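EF0056 (Enterococcus faecalis, PDB 6ORI) is a surface protein of unknown function whose N-terminal region carries immunoglobulin-like folds and a bound calcium ion, and which is probably linked to biofilm formation. Local coordinates at residues T131-Q135 with T247-N251; N17-E21 with I70-L74; Y81-V87 with G140-K146; L34-P38 with K212-V216. One frame throughout, in Å; residues are numbered along the deposited sequence.

Contact 1 of 4, residues T131-Q135 with T247-N251; sequences TTDTQ and TKEKN
T134 carries the close part of this contact, meeting the end of strand 239-248 with both branches of its side chain. OG1 donates to K248 O at 2.9 Å, arriving at a C=O...donor angle of 145° and somewhat above the carbonyl plane. With chi1 at -55°, OG1 sits beside the backbone N while CG2 is swung toward T247, whose CG2 lies 3.5 Å from T134 CG2. The two threonine side chains cross at about a right angle, methyl against methyl; T247 OG1 turns to D33 instead, and K212 flanks both residues. Farther along, two waters mediate between the backbones. One water accepts from T134 N and probably donates to K250 O, while a second donates to T134 O at 2.8 Å and to E249 O at 2.7 Å. D133 sets its CB against E249 O and lays OD2 against the aliphatic K250 CD at 3.0 Å, while K250 NZ stays 5.1 Å from D133 OD2, too far for a salt bridge. E249 OE1 forms a salt bridge with K212 NZ. The loop before strand 135-144 packs on the end of strand 239-248 and on the loop that follows it, a junction between two beta-rich units, consistent with adjacent immunoglobulin-like domains.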
loop_
_atom_site.group_PDB
_atom_site.type_symbol
_atom_site.label_atom_id
_atom_site.label_comp_id
_atom_site.label_asym_id
_atom_site.label_seq_id
_atom_site.Cartn_x
_atom_site.Cartn_y
_atom_site.Cartn_z
ATOM N N THR A 131 12.234 -18.254 -2.179
ATOM C CA THR A 131 12.706 -16.871 -2.122
ATOM C C THR A 131 12.672 -16.201 -3.486
ATOM O O THR A 131 13.438 -15.265 -3.751
ATOM C CB THR A 131 14.141 -16.820 -1.613
ATOM O OG1 THR A 131 15.000 -17.508 -2.537
ATOM C CG2 THR A 131 14.233 -17.453 -0.264
ATOM N N THR A 132 11.766 -16.639 -4.347
ATOM C CA THR A 132 11.741 -16.141 -5.712
ATOM C C THR A 132 10.458 -15.342 -5.940
ATOM O O THR A 132 10.271 -14.277 -5.334
ATOM C CB THR A 132 11.956 -17.272 -6.715
ATOM O OG1 THR A 132 10.928 -18.245 -6.599
ATOM C CG2 THR A 132 13.305 -17.948 -6.457
ATOM N N ASP A 133 9.570 -15.834 -6.784
ATOM C CA ASP A 133 8.399 -15.070 -7.195
ATOM C C ASP A 133 7.452 -14.827 -6.035
ATOM O O ASP A 133 7.286 -15.696 -5.178
ATOM C CB ASP A 133 7.628 -15.821 -8.287
ATOM C CG ASP A 133 8.457 -16.061 -9.517
ATOM O OD1 ASP A 133 9.405 -15.279 -9.744
ATOM O OD2 ASP A 133 8.119 -17.016 -10.250
ATOM N N THR A 134 6.779 -13.692 -6.037
ATOM C CA THR A 134 5.781 -13.395 -5.032
ATOM C C THR A 134 4.855 -14.574 -4.779
ATOM O O THR A 134 4.350 -15.170 -5.727
ATOM C CB THR A 134 4.949 -12.199 -5.478
ATOM O OG1 THR A 134 5.817 -11.097 -5.752
ATOM C CG2 THR A 134 3.934 -11.803 -4.407
ATOM N N GLN A 135 4.619 -14.863 -3.498
ATOM C CA GLN A 135 3.712 -15.923 -3.073
ATOM C C GLN A 135 2.314 -15.386 -2.845
ATOM O O GLN A 135 2.135 -14.270 -2.399
ATOM C CB GLN A 135 4.239 -16.593 -1.795
ATOM C CG GLN A 135 5.655 -17.137 -1.916
ATOM C CD GLN A 135 5.996 -18.060 -0.794
ATOM O OE1 GLN A 135 5.176 -18.868 -0.387
ATOM N NE2 GLN A 135 7.205 -17.953 -0.297
ATOM N N THR A 247 4.170 -5.063 -6.829
ATOM C CA THR A 247 4.428 -6.468 -6.533
ATOM C C THR A 247 4.440 -7.201 -7.866
ATOM O O THR A 247 3.437 -7.162 -8.598
ATOM C CB THR A 247 3.281 -6.980 -5.661
ATOM O OG1 THR A 247 3.230 -6.222 -4.436
ATOM C CG2 THR A 247 3.388 -8.475 -5.391
ATOM N N LYS A 248 5.536 -7.867 -8.181
ATOM C CA LYS A 248 5.633 -8.571 -9.443
ATOM C C LYS A 248 4.969 -9.939 -9.427
ATOM O O LYS A 248 4.778 -10.547 -8.381
ATOM C CB LYS A 248 7.097 -8.755 -9.817
ATOM C CG LYS A 248 7.842 -7.458 -10.071
ATOM C CD LYS A 248 9.299 -7.750 -10.504
ATOM C CE LYS A 248 10.092 -6.491 -10.713
ATOM N NZ LYS A 248 11.443 -6.821 -11.271
ATOM N N GLU A 249 4.639 -10.417 -10.612
ATOM C CA GLU A 249 4.172 -11.778 -10.806
ATOM C C GLU A 249 5.365 -12.734 -10.899
ATOM O O GLU A 249 5.382 -13.789 -10.252
ATOM C CB GLU A 249 3.325 -11.830 -12.084
ATOM C CG GLU A 249 2.707 -13.186 -12.386
ATOM C CD GLU A 249 1.612 -13.560 -11.418
ATOM O OE1 GLU A 249 1.091 -12.663 -10.707
ATOM O OE2 GLU A 249 1.271 -14.760 -11.369
ATOM N N LYS A 250 6.358 -12.366 -11.702
ATOM C CA LYS A 250 7.580 -13.158 -11.893
ATOM C C LYS A 250 8.801 -12.227 -11.696
ATOM O O LYS A 250 8.917 -11.615 -10.644
ATOM C CB LYS A 250 7.581 -13.826 -13.269
ATOM C CG LYS A 250 6.451 -14.826 -13.473
ATOM C CD LYS A 250 6.735 -16.131 -12.777
ATOM C CE LYS A 250 6.481 -17.326 -13.695
ATOM N NZ LYS A 250 5.181 -17.247 -14.419
ATOM N N ASN A 251 9.673 -12.088 -12.700
ATOM C CA ASN A 251 10.928 -11.361 -12.554
ATOM C C ASN A 251 11.108 -10.323 -13.678
ATOM O O ASN A 251 12.154 -10.263 -14.328
ATOM C CB ASN A 251 12.124 -12.331 -12.516
ATOM C CG ASN A 251 12.296 -13.091 -13.800
ATOM O OD1 ASN A 251 11.339 -13.380 -14.500
ATOM N ND2 ASN A 251 13.543 -13.380 -14.141
HETATM O O HOH W 1 7.815 -11.749 -7.969
HETATM O O HOH W 2 3.740 -14.825 -8.448
#

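Contact 2 of 4, residues N17-E21 with I70-L74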
loop_
_atom_site.group_PDB
_atom_site.type_symbol
_atom_site.label_atom_id
_atom_site.label_comp_id
_atom_site.label_asym_id
_atom_site.label_seq_id
_atom_site.Cartn_x
_atom_site.Cartn_y
_atom_site.Cartn_z
ATOM N N ASN A 17 -2.747 7.290 10.358
ATOM C CA ASN A 17 -3.691 6.507 11.140
ATOM C C ASN A 17 -3.407 6.732 12.612
ATOM O O ASN A 17 -2.269 6.603 13.056
ATOM C CB ASN A 17 -3.550 5.032 10.762
ATOM C CG ASN A 17 -4.536 4.150 11.480
ATOM O OD1 ASN A 17 -5.726 4.455 11.544
ATOM N ND2 ASN A 17 -4.049 3.043 12.022
ATOM N N THR A 18 -4.457 7.033 13.369
ATOM C CA THR A 18 -4.285 7.517 14.734
ATOM C C THR A 18 -4.160 6.405 15.775
ATOM O O THR A 18 -3.444 6.565 16.766
ATOM C CB THR A 18 -5.434 8.456 15.129
ATOM O OG1 THR A 18 -6.691 7.821 14.862
ATOM C CG2 THR A 18 -5.347 9.759 14.336
ATOM N N PHE A 19 -4.850 5.287 15.547
ATOM C CA PHE A 19 -4.869 4.182 16.508
ATOM C C PHE A 19 -4.395 2.882 15.875
ATOM O O PHE A 19 -5.022 2.341 14.961
ATOM C CB PHE A 19 -6.261 4.024 17.129
ATOM C CG PHE A 19 -6.700 5.221 17.932
ATOM C CD1 PHE A 19 -6.028 5.578 19.090
ATOM C CD2 PHE A 19 -7.781 5.987 17.527
ATOM C CE1 PHE A 19 -6.425 6.682 19.830
ATOM C CE2 PHE A 19 -8.182 7.091 18.261
ATOM C CZ PHE A 19 -7.502 7.437 19.414
ATOM N N GLN A 20 -3.266 2.396 16.378
ATOM C CA GLN A 20 -2.607 1.219 15.835
ATOM C C GLN A 20 -1.425 0.873 16.725
ATOM O O GLN A 20 -1.036 1.645 17.605
ATOM C CB GLN A 20 -2.111 1.482 14.414
ATOM C CG GLN A 20 -0.990 2.530 14.317
ATOM C CD GLN A 20 -0.468 2.671 12.915
ATOM O OE1 GLN A 20 -1.236 2.622 11.962
ATOM N NE2 GLN A 20 0.844 2.830 12.776
ATOM N N GLU A 21 -0.846 -0.294 16.486
ATOM C CA GLU A 21 0.351 -0.709 17.204
ATOM C C GLU A 21 1.583 0.037 16.699
ATOM O O GLU A 21 1.898 -0.010 15.508
ATOM C CB GLU A 21 0.566 -2.219 17.036
ATOM C CG GLU A 21 -0.534 -3.074 17.665
ATOM C CD GLU A 21 -0.191 -4.569 17.777
ATOM O OE1 GLU A 21 0.280 -5.208 16.797
ATOM O OE2 GLU A 21 -0.414 -5.126 18.875
ATOM N N ILE A 70 2.054 -12.469 10.881
ATOM C CA ILE A 70 1.350 -11.476 10.097
ATOM C C ILE A 70 0.198 -10.965 10.933
ATOM O O ILE A 70 -0.540 -11.767 11.542
ATOM C CB ILE A 70 0.794 -12.104 8.807
ATOM C CG1 ILE A 70 1.934 -12.569 7.882
ATOM C CG2 ILE A 70 -0.129 -11.112 8.058
ATOM C CD1 ILE A 70 1.462 -13.420 6.722
ATOM N N ARG A 71 0.068 -9.652 11.014
ATOM C CA ARG A 71 -1.048 -9.027 11.675
ATOM C C ARG A 71 -1.854 -8.227 10.684
ATOM O O ARG A 71 -1.305 -7.573 9.789
ATOM C CB ARG A 71 -0.593 -8.179 12.854
ATOM C CG ARG A 71 -0.134 -9.105 13.991
ATOM C CD ARG A 71 0.114 -8.425 15.286
ATOM N NE ARG A 71 0.592 -9.393 16.264
ATOM C CZ ARG A 71 1.004 -9.067 17.474
ATOM N NH1 ARG A 71 1.026 -7.802 17.865
ATOM N NH2 ARG A 71 1.429 -10.016 18.281
ATOM N N LEU A 72 -3.177 -8.318 10.809
ATOM C CA LEU A 72 -4.115 -7.625 9.933
ATOM C C LEU A 72 -5.028 -6.802 10.835
ATOM O O LEU A 72 -5.779 -7.350 11.653
ATOM C CB LEU A 72 -4.927 -8.615 9.127
ATOM C CG LEU A 72 -6.016 -8.012 8.256
ATOM C CD1 LEU A 72 -5.450 -7.153 7.135
ATOM C CD2 LEU A 72 -6.890 -9.128 7.703
ATOM N N GLN A 73 -4.926 -5.480 10.723
ATOM C CA GLN A 73 -5.819 -4.554 11.410
ATOM C C GLN A 73 -6.908 -4.126 10.431
ATOM O O GLN A 73 -6.614 -3.792 9.267
ATOM C CB GLN A 73 -5.087 -3.315 11.947
ATOM C CG GLN A 73 -6.019 -2.327 12.668
ATOM C CD GLN A 73 -5.281 -1.218 13.416
ATOM O OE1 GLN A 73 -4.207 -1.429 13.979
ATOM N NE2 GLN A 73 -5.880 -0.034 13.450
ATOM N N LEU A 74 -8.161 -4.150 10.892
ATOM C CA LEU A 74 -9.287 -3.675 10.096
ATOM C C LEU A 74 -9.950 -2.508 10.799
ATOM O O LEU A 74 -10.037 -2.463 12.011
ATOM C CB LEU A 74 -10.324 -4.773 9.884
ATOM C CG LEU A 74 -9.838 -5.999 9.154
ATOM C CD1 LEU A 74 -10.980 -6.988 9.094
ATOM C CD2 LEU A 74 -9.323 -5.687 7.770
HETATM O O HOH W 3 -1.698 -1.950 14.227
#
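Q73 and R71 reach from one face of strand 68-74, an inner strand of an antiparallel sheet consistent with an immunoglobulin-like fold, to hold the N-terminal loop 17-21. Between them L72 points the other way, onto F36. The Q73 amide is used at both ends. NE2 donates to F19 O at 2.9 Å, nearly straight at 168° and in the planes of both the carbonyl and the amide, whereas OE1 accepts a hydrogen bond, 2.6 Å long, from a water that itself accepts from E21 N. Q73 reaches this far because CG stands anti to the backbone N (chi1 180°) and the chain beyond is extended. F19 O has a second, weak donor in N17 ND2, whose stronger bond goes to Q20 OE1 at 2.8 Å; Q20 NE2 in turn is held by N22. These bonds hold the loop's shape where Q73 docks. R71 spreads its guanidinium among three acids: NE pairs with E69, NH2 with D178 and NH1 with E21. Y170 OH also bonds E21 OE1, so the carboxylate is anchored from two residues. The salt bridge from R71 NH1 to E21 OE1, 2.9 Å long, lies in the guanidinium plane and uses the syn lone pair of OE1.

Contact 3 of 4, residues Y81-V87 with G140-K146; sequences YVEKIQV and GVITFEK
T143 O accepts two backbone donors from strand 82-87, E83 N at 2.8 Å and K84 N at 3.3 Å, the signature of a classic beta bulge in this antiparallel pair. The register moves by one residue there. On the V87 side T143 N returns a bond to K84 O, and Q86 exchanges two bonds with V141; at the other end E145 N donates to Y81 O at 2.8 Å, nearly along the C=O axis. Side chains form the next layer. I85 and I142 run alongside each other into the core, and V82 CG2 lies against both I142 CG2 and the F144 ring, 3.7 Å from F144 CE2. K84 and T143 run together on the more exposed face. Past the strand ends, K146 sets CD over one face of the Y81 ring, toward its rim, a CH-pi contact 4.2 Å from the ring centroid, while E145 OE1 approaches the ring edge in its plane, 3.2 Å from Y81 CD1. Farther out, F53 and F100 pack on I85, I51 on F144, and I151 of helix 148-155 on Y81, F144 and K146. A water joins V82 O to E145 OE2. The chemistry is therefore divided: the inward face is held by apolar packing, whereas at the bulge E83 N, K84 N and T143 O satisfy one another and water serves V82 O and V141 O.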
loop_
_atom_site.group_PDB
_atom_site.type_symbol
_atom_site.label_atom_id
_atom_site.label_comp_id
_atom_site.label_asym_id
_atom_site.label_seq_id
_atom_site.Cartn_x
_atom_site.Cartn_y
_atom_site.Cartn_z
ATOM N N TYR A 81 -18.180 -6.089 13.511
ATOM C CA TYR A 81 -19.102 -7.073 12.939
ATOM C C TYR A 81 -18.426 -8.273 12.303
ATOM O O TYR A 81 -19.080 -9.114 11.702
ATOM C CB TYR A 81 -20.044 -6.415 11.910
ATOM C CG TYR A 81 -21.038 -5.464 12.556
ATOM C CD1 TYR A 81 -21.903 -5.919 13.544
ATOM C CD2 TYR A 81 -21.099 -4.135 12.191
ATOM C CE1 TYR A 81 -22.817 -5.067 14.146
ATOM C CE2 TYR A 81 -22.021 -3.266 12.798
ATOM C CZ TYR A 81 -22.867 -3.749 13.764
ATOM O OH TYR A 81 -23.769 -2.891 14.364
ATOM N N VAL A 82 -17.113 -8.389 12.412
ATOM C CA VAL A 82 -16.415 -9.548 11.850
ATOM C C VAL A 82 -16.649 -10.771 12.732
ATOM O O VAL A 82 -16.487 -10.698 13.949
ATOM C CB VAL A 82 -14.909 -9.312 11.717
ATOM C CG1 VAL A 82 -14.175 -10.587 11.317
ATOM C CG2 VAL A 82 -14.624 -8.217 10.692
ATOM N N GLU A 83 -17.059 -11.881 12.119
ATOM C CA GLU A 83 -17.181 -13.145 12.833
ATOM C C GLU A 83 -15.980 -14.044 12.640
ATOM O O GLU A 83 -15.535 -14.686 13.588
ATOM C CB GLU A 83 -18.442 -13.895 12.404
ATOM C CG GLU A 83 -18.570 -15.221 13.165
ATOM C CD GLU A 83 -19.933 -15.855 13.095
ATOM O OE1 GLU A 83 -20.939 -15.148 12.872
ATOM O OE2 GLU A 83 -19.993 -17.094 13.275
ATOM N N LYS A 84 -15.461 -14.122 11.426
ATOM C CA LYS A 84 -14.408 -15.061 11.098
ATOM C C LYS A 84 -13.601 -14.538 9.915
ATOM O O LYS A 84 -14.162 -13.885 9.040
ATOM C CB LYS A 84 -15.104 -16.405 10.756
ATOM C CG LYS A 84 -14.310 -17.487 10.061
ATOM C CD LYS A 84 -15.219 -18.721 9.743
ATOM C CE LYS A 84 -16.496 -18.393 8.915
ATOM N NZ LYS A 84 -17.343 -19.607 8.516
ATOM N N ILE A 85 -12.298 -14.819 9.902
ATOM C CA ILE A 85 -11.442 -14.531 8.746
ATOM C C ILE A 85 -10.607 -15.778 8.498
ATOM O O ILE A 85 -9.966 -16.295 9.426
ATOM C CB ILE A 85 -10.517 -13.336 8.995
ATOM C CG1 ILE A 85 -11.314 -12.110 9.444
ATOM C CG2 ILE A 85 -9.705 -13.074 7.744
ATOM C CD1 ILE A 85 -10.464 -10.884 9.668
ATOM N N GLN A 86 -10.616 -16.268 7.258
ATOM C CA GLN A 86 -9.823 -17.430 6.873
ATOM C C GLN A 86 -9.166 -17.182 5.527
ATOM O O GLN A 86 -9.580 -16.294 4.774
ATOM C CB GLN A 86 -10.679 -18.699 6.757
ATOM C CG GLN A 86 -11.331 -19.154 8.044
ATOM C CD GLN A 86 -12.055 -20.463 7.854
ATOM O OE1 GLN A 86 -12.175 -20.944 6.731
ATOM N NE2 GLN A 86 -12.499 -21.073 8.946
ATOM N N VAL A 87 -8.124 -17.957 5.229
ATOM C CA VAL A 87 -7.408 -17.862 3.959
ATOM C C VAL A 87 -6.677 -19.171 3.739
ATOM O O VAL A 87 -6.333 -19.841 4.704
ATOM C CB VAL A 87 -6.426 -16.662 3.962
ATOM C CG1 VAL A 87 -5.267 -16.889 4.922
ATOM C CG2 VAL A 87 -5.893 -16.390 2.578
ATOM N N GLY A 140 -9.044 -15.913 0.488
ATOM C CA GLY A 140 -9.333 -15.253 1.747
ATOM C C GLY A 140 -10.769 -14.805 1.793
ATOM O O GLY A 140 -11.306 -14.330 0.807
ATOM N N VAL A 141 -11.385 -14.940 2.955
ATOM C CA VAL A 141 -12.760 -14.504 3.166
ATOM C C VAL A 141 -12.870 -13.898 4.554
ATOM O O VAL A 141 -12.524 -14.538 5.549
ATOM C CB VAL A 141 -13.799 -15.665 3.035
ATOM C CG1 VAL A 141 -15.197 -15.127 3.258
ATOM C CG2 VAL A 141 -13.727 -16.328 1.683
ATOM N N ILE A 142 -13.316 -12.648 4.608
ATOM C CA ILE A 142 -13.796 -12.039 5.845
ATOM C C ILE A 142 -15.294 -12.242 5.894
ATOM O O ILE A 142 -16.012 -11.808 5.004
ATOM C CB ILE A 142 -13.507 -10.536 5.909
ATOM C CG1 ILE A 142 -12.003 -10.221 5.731
ATOM C CG2 ILE A 142 -14.011 -9.968 7.254
ATOM C CD1 ILE A 142 -11.714 -8.736 5.486
ATOM N N THR A 143 -15.770 -12.899 6.935
ATOM C CA THR A 143 -17.195 -13.183 7.105
ATOM C C THR A 143 -17.753 -12.317 8.225
ATOM O O THR A 143 -17.232 -12.331 9.332
ATOM C CB THR A 143 -17.402 -14.669 7.451
ATOM O OG1 THR A 143 -16.932 -15.484 6.384
ATOM C CG2 THR A 143 -18.873 -14.987 7.676
ATOM N N PHE A 144 -18.864 -11.638 7.946
ATOM C CA PHE A 144 -19.483 -10.691 8.877
ATOM C C PHE A 144 -20.755 -11.239 9.507
ATOM O O PHE A 144 -21.393 -12.125 8.956
ATOM C CB PHE A 144 -19.790 -9.358 8.152
ATOM C CG PHE A 144 -18.561 -8.565 7.733
ATOM C CD1 PHE A 144 -17.957 -8.806 6.523
ATOM C CD2 PHE A 144 -18.018 -7.605 8.559
ATOM C CE1 PHE A 144 -16.816 -8.080 6.147
ATOM C CE2 PHE A 144 -16.911 -6.876 8.181
ATOM C CZ PHE A 144 -16.293 -7.137 6.971
ATOM N N GLU A 145 -21.124 -10.674 10.656
ATOM C CA GLU A 145 -22.349 -11.044 11.376
ATOM C C GLU A 145 -23.616 -10.632 10.663
ATOM O O GLU A 145 -24.683 -11.211 10.894
ATOM C CB GLU A 145 -22.370 -10.355 12.738
ATOM C CG GLU A 145 -21.280 -10.799 13.673
ATOM C CD GLU A 145 -21.248 -9.975 14.950
ATOM O OE1 GLU A 145 -21.689 -8.799 14.927
ATOM O OE2 GLU A 145 -20.776 -10.500 15.978
ATOM N N LYS A 146 -23.495 -9.598 9.839
ATOM C CA LYS A 146 -24.618 -9.012 9.106
ATOM C C LYS A 146 -24.167 -8.780 7.688
ATOM O O LYS A 146 -22.970 -8.717 7.399
ATOM C CB LYS A 146 -24.983 -7.621 9.663
ATOM C CG LYS A 146 -25.420 -7.566 11.090
ATOM C CD LYS A 146 -25.579 -6.089 11.508
ATOM C CE LYS A 146 -25.938 -5.942 12.976
ATOM N NZ LYS A 146 -27.295 -6.476 13.271
HETATM O O HOH W 4 -18.132 -9.955 15.920
HETATM O O HOH W 5 -21.363 -13.748 15.372
HETATM O O HOH W 6 -14.369 -16.380 6.687
#

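Contact 4 of 4, residues L34-P38 with K212-V216; sequences LQFNP and KHGSV
Strands 34-38 and 212-216 pass each other almost at right angles, 98° between their directions and 8.8 Å between their axes, so no backbone bond joins them directly, and the side chains of Q35, N37, H213 and S215 and one water span the gap. The H213 imidazole is the central group. Its chi1 of -170° sets CG anti to the backbone N and sends the ring across the gap, between Q35 and N37. N37 slides past it from the opposite direction, with its amide plane turned 49° from the ring and CG 3.5 Å from H213 CE1; its ND2 is held by Y56 OH. Q35 comes in at the ring edge, OE1 lying near the imidazole plane and 3.7 Å from H213 CD2. A bend at chi2 folds the Q35 amide back toward S215, whose OG lies 3.3 Å from Q35 OE1, at most a weak hydrogen bond. D33 fixes the other end of that amide through NE2, and S186 OG bonds OE1 weakly. A water in the ring plane bridges F36 O and H213 NE2, donating to F36 O at 2.7 Å and lying 2.8 Å from H213 NE2. Behind this polar layer F36 faces the other way, meeting Y167 edge to face and also touching F53. On its own sheet, H213 shares with K212 a classic beta bulge opposite T247. The whole is a near-orthogonal packing of two strands from separate antiparallel sheets, with a polar, partly hydrated interface, consistent with neighbouring immunoglobulin-like units.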
loop_
_atom_site.group_PDB
_atom_site.type_symbol
_atom_site.label_atom_id
_atom_site.label_comp_id
_atom_site.label_asym_id
_atom_site.label_seq_id
_atom_site.Cartn_x
_atom_site.Cartn_y
_atom_site.Cartn_z
ATOM N N LEU A 34 4.644 -7.639 1.648
ATOM C CA LEU A 34 3.461 -8.181 2.304
ATOM C C LEU A 34 2.314 -7.279 1.913
ATOM O O LEU A 34 2.371 -6.069 2.121
ATOM C CB LEU A 34 3.673 -8.197 3.816
ATOM C CG LEU A 34 2.566 -8.813 4.659
ATOM C CD1 LEU A 34 2.379 -10.283 4.332
ATOM C CD2 LEU A 34 2.876 -8.614 6.136
ATOM N N GLN A 35 1.289 -7.842 1.278
ATOM C CA GLN A 35 0.161 -7.062 0.793
ATOM C C GLN A 35 -1.148 -7.759 1.087
ATOM O O GLN A 35 -1.222 -8.987 1.070
ATOM C CB GLN A 35 0.243 -6.869 -0.713
ATOM C CG GLN A 35 1.491 -6.214 -1.221
ATOM C CD GLN A 35 1.571 -4.761 -0.893
ATOM O OE1 GLN A 35 0.565 -4.087 -0.672
ATOM N NE2 GLN A 35 2.775 -4.263 -0.837
ATOM N N PHE A 36 -2.179 -6.950 1.345
ATOM C CA PHE A 36 -3.560 -7.387 1.527
ATOM C C PHE A 36 -4.369 -6.831 0.382
ATOM O O PHE A 36 -4.413 -5.619 0.182
ATOM C CB PHE A 36 -4.088 -6.860 2.863
ATOM C CG PHE A 36 -5.526 -7.179 3.157
ATOM C CD1 PHE A 36 -5.925 -8.452 3.544
ATOM C CD2 PHE A 36 -6.476 -6.196 3.069
ATOM C CE1 PHE A 36 -7.253 -8.713 3.826
ATOM C CE2 PHE A 36 -7.799 -6.476 3.364
ATOM C CZ PHE A 36 -8.170 -7.722 3.730
ATOM N N ASN A 37 -4.993 -7.725 -0.386
ATOM C CA ASN A 37 -5.686 -7.318 -1.603
ATOM C C ASN A 37 -7.144 -7.788 -1.574
ATOM O O ASN A 37 -7.464 -8.876 -2.042
ATOM C CB ASN A 37 -4.998 -7.866 -2.846
ATOM C CG ASN A 37 -5.675 -7.389 -4.125
ATOM O OD1 ASN A 37 -6.382 -6.391 -4.120
ATOM N ND2 ASN A 37 -5.484 -8.125 -5.194
ATOM N N PRO A 38 -8.028 -6.945 -1.031
ATOM C CA PRO A 38 -9.460 -7.261 -0.975
ATOM C C PRO A 38 -10.189 -6.839 -2.242
ATOM O O PRO A 38 -9.800 -5.841 -2.897
ATOM C CB PRO A 38 -9.941 -6.403 0.207
ATOM C CG PRO A 38 -9.093 -5.168 0.121
ATOM C CD PRO A 38 -7.736 -5.642 -0.398
ATOM N N LYS A 212 1.454 -8.215 -10.196
ATOM C CA LYS A 212 0.406 -8.816 -9.413
ATOM C C LYS A 212 -0.436 -7.802 -8.653
ATOM O O LYS A 212 -1.627 -7.996 -8.467
ATOM C CB LYS A 212 1.037 -9.822 -8.456
ATOM C CG LYS A 212 0.013 -10.727 -7.795
ATOM C CD LYS A 212 0.587 -11.598 -6.707
ATOM C CE LYS A 212 1.574 -12.600 -7.232
ATOM N NZ LYS A 212 1.019 -13.577 -8.213
ATOM N N HIS A 213 0.177 -6.707 -8.211
ATOM C CA HIS A 213 -0.499 -5.763 -7.346
ATOM C C HIS A 213 0.249 -4.438 -7.313
ATOM O O HIS A 213 1.460 -4.384 -7.487
ATOM C CB HIS A 213 -0.574 -6.362 -5.932
ATOM C CG HIS A 213 -1.439 -5.613 -4.970
ATOM N ND1 HIS A 213 -2.812 -5.552 -5.081
ATOM C CD2 HIS A 213 -1.122 -4.912 -3.860
ATOM C CE1 HIS A 213 -3.299 -4.843 -4.078
ATOM N NE2 HIS A 213 -2.297 -4.457 -3.316
ATOM N N GLY A 214 -0.504 -3.365 -7.105
ATOM C CA GLY A 214 0.027 -2.049 -6.859
ATOM C C GLY A 214 -0.612 -1.497 -5.600
ATOM O O GLY A 214 -1.788 -1.738 -5.322
ATOM N N SER A 215 0.171 -0.749 -4.841
ATOM C CA SER A 215 -0.305 -0.130 -3.631
ATOM C C SER A 215 0.327 1.233 -3.494
ATOM O O SER A 215 1.371 1.508 -4.071
ATOM C CB SER A 215 0.004 -1.000 -2.412
ATOM O OG SER A 215 1.385 -1.310 -2.341
ATOM N N VAL A 216 -0.335 2.100 -2.743
ATOM C CA VAL A 216 0.219 3.395 -2.375
ATOM C C VAL A 216 0.114 3.584 -0.865
ATOM O O VAL A 216 -0.997 3.606 -0.324
ATOM C CB VAL A 216 -0.511 4.522 -3.113
ATOM C CG1 VAL A 216 -0.071 5.877 -2.593
ATOM C CG2 VAL A 216 -0.231 4.449 -4.596
HETATM O O HOH W 7 -3.589 -3.373 -1.083
#

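From the N terminus, loop 17-21 opens contact 2 and strand 31-38 opens contact 4 before 70-74 closes contact 2, so these two cross. Contact 3 then starts at 81-87 and ends at 140-146, wholly between the two segments of contact 4. Contact 1 leaves from 131-135 within contact 3 and closes last, at 247-251, crossing both contact 3 and contact 4. Contacts 2 and 3 stay within the first part of the chain and meet where L74 packs on V82, I85 and I142; in contact 4, L34 touches I70 and F36 touches I142. Contacts 1 and 4 join this part to the sheet containing strands 211-221 and 239-248, where backbone pairing of T247 with K212 links them.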